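Local coordinates for protein Beta/alpha-amylase (Paenibacillus polymyxa, PDB 3VOC) that hydrolyses alpha-1,4-glucosidic linkages of starch through its family 14 beta-amylase domain, a TIM barrel, releasing maltose from non-reducing chain ends, at residues 104-116 and 179-191. Sequence-based numbering, arbitrary orientation.
Sequences SADEMQFKDESGY and GRGKFQAYTETAK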
loop_
_atom_site.group_PDB
_atom_site.type_symbol
_atom_site.label_atom_id
_atom_site.label_comp_id
_atom_site.label_asym_id
_atom_site.label_seq_id
_atom_site.Cartn_x
_atom_site.Cartn_y
_atom_site.Cartn_z
ATOM N N SER A 104 -6.191 7.490 22.049
ATOM C CA SER A 104 -6.135 8.934 21.833
ATOM C C SER A 104 -5.941 9.212 20.350
ATOM O O SER A 104 -5.205 8.477 19.676
ATOM C CB SER A 104 -5.028 9.598 22.670
ATOM O OG SER A 104 -3.786 9.569 22.026
ATOM N N ALA A 105 -6.597 10.257 19.847
ATOM C CA ALA A 105 -6.492 10.611 18.429
ATOM C C ALA A 105 -5.023 10.805 18.062
ATOM O O ALA A 105 -4.587 10.350 17.005
ATOM C CB ALA A 105 -7.290 11.861 18.106
ATOM N N ASP A 106 -4.276 11.476 18.935
ATOM C CA ASP A 106 -2.852 11.754 18.701
ATOM C C ASP A 106 -2.018 10.468 18.478
ATOM O O ASP A 106 -1.143 10.431 17.621
ATOM C CB ASP A 106 -2.261 12.577 19.859
ATOM C CG ASP A 106 -0.802 12.958 19.622
ATOM O OD1 ASP A 106 -0.556 14.042 19.055
ATOM O OD2 ASP A 106 0.098 12.158 19.978
ATOM N N GLU A 107 -2.297 9.424 19.250
ATOM C CA GLU A 107 -1.569 8.173 19.116
ATOM C C GLU A 107 -2.024 7.375 17.886
ATOM O O GLU A 107 -1.256 6.565 17.351
ATOM C CB GLU A 107 -1.799 7.304 20.355
ATOM C CG GLU A 107 -1.090 7.804 21.610
ATOM C CD GLU A 107 -1.377 6.925 22.813
ATOM O OE1 GLU A 107 -1.637 5.711 22.610
ATOM O OE2 GLU A 107 -1.356 7.460 23.951
ATOM N N MET A 108 -3.272 7.587 17.469
ATOM C CA MET A 108 -3.886 6.795 16.392
ATOM C C MET A 108 -3.752 7.404 15.013
ATOM O O MET A 108 -3.928 6.715 14.007
ATOM C CB MET A 108 -5.370 6.607 16.666
ATOM C CG MET A 108 -5.662 5.898 17.966
ATOM S SD MET A 108 -7.411 6.060 18.349
ATOM C CE MET A 108 -8.141 5.316 16.876
ATOM N N GLN A 109 -3.468 8.697 14.958
ATOM C CA GLN A 109 -3.468 9.362 13.673
ATOM C C GLN A 109 -2.094 9.813 13.220
ATOM O O GLN A 109 -1.080 9.529 13.880
ATOM C CB GLN A 109 -4.468 10.525 13.694
ATOM C CG GLN A 109 -5.923 10.042 13.901
ATOM C CD GLN A 109 -6.920 11.179 13.984
ATOM O OE1 GLN A 109 -6.546 12.338 14.203
ATOM N NE2 GLN A 109 -8.206 10.852 13.811
ATOM N N PHE A 110 -2.082 10.509 12.086
ATOM C CA PHE A 110 -0.881 11.127 11.531
ATOM C C PHE A 110 -1.108 12.620 11.493
ATOM O O PHE A 110 -2.221 13.070 11.263
ATOM C CB PHE A 110 -0.626 10.632 10.108
ATOM C CG PHE A 110 -0.397 9.139 10.002
ATOM C CD1 PHE A 110 0.888 8.607 10.096
ATOM C CD2 PHE A 110 -1.469 8.271 9.764
ATOM C CE1 PHE A 110 1.103 7.224 9.984
ATOM C CE2 PHE A 110 -1.272 6.889 9.643
ATOM C CZ PHE A 110 0.022 6.365 9.743
ATOM N N LYS A 111 -0.056 13.395 11.725
ATOM C CA LYS A 111 -0.152 14.831 11.579
ATOM C C LYS A 111 1.013 15.296 10.714
ATOM O O LYS A 111 2.138 14.823 10.872
ATOM C CB LYS A 111 -0.145 15.476 12.969
ATOM C CG LYS A 111 -0.452 16.950 13.014
ATOM C CD LYS A 111 -0.897 17.397 14.424
ATOM C CE LYS A 111 -2.326 16.969 14.749
ATOM N NZ LYS A 111 -2.903 17.708 15.916
ATOM N N ASP A 112 0.733 16.201 9.789
ATOM C CA ASP A 112 1.750 16.672 8.865
ATOM C C ASP A 112 2.526 17.898 9.348
ATOM O O ASP A 112 2.310 18.372 10.454
ATOM C CB ASP A 112 1.175 16.856 7.447
ATOM C CG ASP A 112 0.338 18.126 7.268
ATOM O OD1 ASP A 112 0.295 19.016 8.141
ATOM O OD2 ASP A 112 -0.267 18.239 6.187
ATOM N N GLU A 113 3.440 18.381 8.499
ATOM C CA GLU A 113 4.305 19.523 8.801
ATOM C C GLU A 113 3.541 20.788 9.192
ATOM O O GLU A 113 4.079 21.625 9.914
ATOM C CB GLU A 113 5.213 19.826 7.603
ATOM C CG GLU A 113 6.150 18.668 7.224
ATOM C CD GLU A 113 6.939 18.958 5.969
ATOM O OE1 GLU A 113 7.147 20.153 5.634
ATOM O OE2 GLU A 113 7.367 17.994 5.326
ATOM N N SER A 114 2.295 20.911 8.733
ATOM C CA SER A 114 1.461 22.092 9.010
ATOM C C SER A 114 0.371 21.859 10.068
ATOM O O SER A 114 -0.489 22.724 10.285
ATOM C CB SER A 114 0.818 22.595 7.708
ATOM O OG SER A 114 1.799 22.780 6.696
ATOM N N GLY A 115 0.389 20.690 10.708
ATOM C CA GLY A 115 -0.587 20.370 11.739
ATOM C C GLY A 115 -1.857 19.683 11.235
ATOM O O GLY A 115 -2.771 19.430 12.019
ATOM N N TYR A 116 -1.924 19.357 9.945
ATOM C CA TYR A 116 -3.108 18.670 9.424
ATOM C C TYR A 116 -3.162 17.205 9.864
ATOM O O TYR A 116 -2.209 16.452 9.638
ATOM C CB TYR A 116 -3.206 18.779 7.896
ATOM C CG TYR A 116 -4.490 18.177 7.358
ATOM C CD1 TYR A 116 -5.644 18.951 7.219
ATOM C CD2 TYR A 116 -4.551 16.822 7.015
ATOM C CE1 TYR A 116 -6.833 18.387 6.735
ATOM C CE2 TYR A 116 -5.713 16.253 6.538
ATOM C CZ TYR A 116 -6.853 17.039 6.401
ATOM O OH TYR A 116 -7.999 16.449 5.940
ATOM N N GLY A 179 3.107 17.944 -6.098
ATOM C CA GLY A 179 3.645 18.302 -4.776
ATOM C C GLY A 179 4.326 17.096 -4.145
ATOM O O GLY A 179 3.856 15.956 -4.279
ATOM N N ARG A 180 5.450 17.318 -3.477
ATOM C CA ARG A 180 6.156 16.187 -2.863
ATOM C C ARG A 180 5.367 15.646 -1.680
ATOM O O ARG A 180 5.650 14.550 -1.190
ATOM C CB ARG A 180 7.572 16.562 -2.414
ATOM C CG ARG A 180 7.610 17.638 -1.363
ATOM C CD ARG A 180 8.690 17.441 -0.287
ATOM N NE ARG A 180 8.410 18.471 0.712
ATOM C CZ ARG A 180 8.190 18.267 2.004
ATOM N NH1 ARG A 180 8.322 17.057 2.546
ATOM N NH2 ARG A 180 7.873 19.302 2.770
ATOM N N GLY A 181 4.382 16.421 -1.232
ATOM C CA GLY A 181 3.650 16.087 -0.019
ATOM C C GLY A 181 4.408 16.572 1.197
ATOM O O GLY A 181 5.245 17.495 1.103
ATOM N N LYS A 182 4.124 15.966 2.351
ATOM C CA LYS A 182 4.718 16.424 3.614
ATOM C C LYS A 182 5.053 15.234 4.510
ATOM O O LYS A 182 4.376 14.197 4.438
ATOM C CB LYS A 182 3.761 17.375 4.357
ATOM C CG LYS A 182 3.576 18.718 3.665
ATOM C CD LYS A 182 2.534 19.596 4.326
ATOM C CE LYS A 182 2.334 20.899 3.520
ATOM N NZ LYS A 182 1.295 21.764 4.176
ATOM N N PHE A 183 6.097 15.392 5.337
ATOM C CA PHE A 183 6.388 14.442 6.420
ATOM C C PHE A 183 5.198 14.345 7.385
ATOM O O PHE A 183 4.469 15.313 7.570
ATOM C CB PHE A 183 7.671 14.835 7.182
ATOM C CG PHE A 183 8.936 14.669 6.378
ATOM C CD1 PHE A 183 9.749 15.760 6.111
ATOM C CD2 PHE A 183 9.328 13.423 5.910
ATOM C CE1 PHE A 183 10.917 15.619 5.365
ATOM C CE2 PHE A 183 10.511 13.267 5.157
ATOM C CZ PHE A 183 11.305 14.367 4.891
ATOM N N GLN A 184 5.028 13.178 8.002
ATOM C CA GLN A 184 3.809 12.830 8.736
ATOM C C GLN A 184 4.129 12.355 10.150
ATOM O O GLN A 184 3.539 11.380 10.653
ATOM C CB GLN A 184 3.053 11.739 7.964
ATOM C CG GLN A 184 2.623 12.156 6.548
ATOM C CD GLN A 184 1.570 13.257 6.574
ATOM O OE1 GLN A 184 0.679 13.242 7.419
ATOM N NE2 GLN A 184 1.666 14.216 5.642
ATOM N N ALA A 185 5.079 13.040 10.791
ATOM C CA ALA A 185 5.564 12.630 12.098
ATOM C C ALA A 185 5.367 13.732 13.129
ATOM O O ALA A 185 6.206 13.903 14.021
ATOM C CB ALA A 185 7.057 12.231 12.009
ATOM N N TYR A 186 4.245 14.456 13.027
ATOM C CA TYR A 186 4.046 15.656 13.857
ATOM C C TYR A 186 3.064 15.524 14.995
ATOM O O TYR A 186 2.866 16.477 15.764
ATOM C CB TYR A 186 3.819 16.914 12.999
ATOM C CG TYR A 186 5.013 17.113 12.100
ATOM C CD1 TYR A 186 6.081 17.944 12.479
ATOM C CD2 TYR A 186 5.129 16.397 10.918
ATOM C CE1 TYR A 186 7.217 18.079 11.652
ATOM C CE2 TYR A 186 6.240 16.520 10.100
ATOM C CZ TYR A 186 7.286 17.360 10.469
ATOM O OH TYR A 186 8.380 17.479 9.626
ATOM N N THR A 187 2.475 14.338 15.148
ATOM C CA THR A 187 1.736 14.058 16.383
ATOM C C THR A 187 2.722 14.082 17.547
ATOM O O THR A 187 3.931 13.870 17.358
ATOM C CB THR A 187 1.025 12.690 16.374
ATOM O OG1 THR A 187 1.960 11.661 16.019
ATOM C CG2 THR A 187 -0.147 12.695 15.384
ATOM N N GLU A 188 2.223 14.355 18.745
ATOM C CA GLU A 188 3.080 14.283 19.920
ATOM C C GLU A 188 3.667 12.887 20.068
ATOM O O GLU A 188 4.836 12.746 20.434
ATOM C CB GLU A 188 2.340 14.708 21.183
ATOM C CG GLU A 188 1.962 16.199 21.188
ATOM C CD GLU A 188 3.162 17.103 20.922
ATOM O OE1 GLU A 188 4.221 16.924 21.560
ATOM O OE2 GLU A 188 3.047 17.999 20.064
ATOM N N THR A 189 2.853 11.878 19.744
ATOM C CA THR A 189 3.239 10.466 19.845
ATOM C C THR A 189 4.412 10.170 18.920
ATOM O O THR A 189 5.376 9.533 19.331
ATOM C CB THR A 189 2.046 9.536 19.539
ATOM O OG1 THR A 189 1.057 9.703 20.564
ATOM C CG2 THR A 189 2.469 8.058 19.482
ATOM N N ALA A 190 4.332 10.661 17.691
ATOM C CA ALA A 190 5.423 10.489 16.721
ATOM C C ALA A 190 6.672 11.244 17.161
ATOM O O ALA A 190 7.778 10.696 17.119
ATOM C CB ALA A 190 4.984 10.927 15.326
ATOM N N LYS A 191 6.494 12.491 17.602
ATOM C CA LYS A 191 7.636 13.290 18.046
ATOM C C LYS A 191 8.324 12.631 19.237
ATOM O O LYS A 191 9.552 12.551 19.277
ATOM C CB LYS A 191 7.232 14.728 18.365
ATOM C CG LYS A 191 6.849 15.538 17.111
ATOM C CD LYS A 191 6.642 17.015 17.398
ATOM C CE LYS A 191 5.503 17.253 18.347
ATOM N NZ LYS A 191 5.185 18.727 18.525
HETATM O O HOH W 1 0.912 9.288 16.310
HETATM O O HOH W 2 2.191 11.897 12.957
HETATM O O HOH W 3 -0.343 16.106 4.483
HETATM O O HOH W 4 -1.072 20.492 5.162
HETATM O O HOH W 5 -1.610 14.610 7.720
#
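Glu113 reaches across from the turn Asp112–Gly115 to the 179-187 loop that leads into helix 188-202. Its CA lies 3.9 Å from the centroid of the Tyr186 ring, over one face. CB leads to CG, which sits anti to the carbonyl carbon (chi1 -61°) and packs against the phenol end of Tyr186, whose hydroxyl bonds to Pro225 O. From there the extended chain brings the carboxylate to the guanidinium of Arg180, and the two planes are nearly coplanar, 24° apart. Arg180 NH1 and NH2 both grip Glu113 OE2 end-on, with NH2 2.9 Å from OE2. Phe183 N donates to Glu113 OE2 (2.9 Å) on its anti side, while Glu113 OE1 takes weak bonds from Arg180 NH2 and from Gly228 N. Asp229 holds NE of Arg180 as a second acidic partner. Replacing Glu113 with an alanine would probably leave Phe183 N without its acceptor and Arg180 with one carboxylate fewer.

Next to it, Lys182 NZ is 2.8 Å from Ser114 OG, to which it donates, and a water links it to Asp112 OD2. Lys111 O accepts Tyr186 N, a backbone bond between the two segments. Beyond this bond, the Thr187 methyl CG2 packs on Lys111 CB.

At the other end, Asp106 turns its carboxylate to the start of helix 188-202. Asp106 OD1 accepts Glu188 N at 2.8 Å, and OD2 accepts Thr189 N, each through a syn lone pair; Thr189 OG1 also donates to Asp106 OD2, 2.7 Å away. Thr187 OG1 caps Ala190 N and donates to a water shared with Asp106 O and Gln109 O.

The two segments, both outside the strands of the TIM barrel, are thus joined by carboxylates at both ends: Glu113 is paired with a guanidinium, whereas the negative charge of Asp106 is probably favoured by the helix N-terminus.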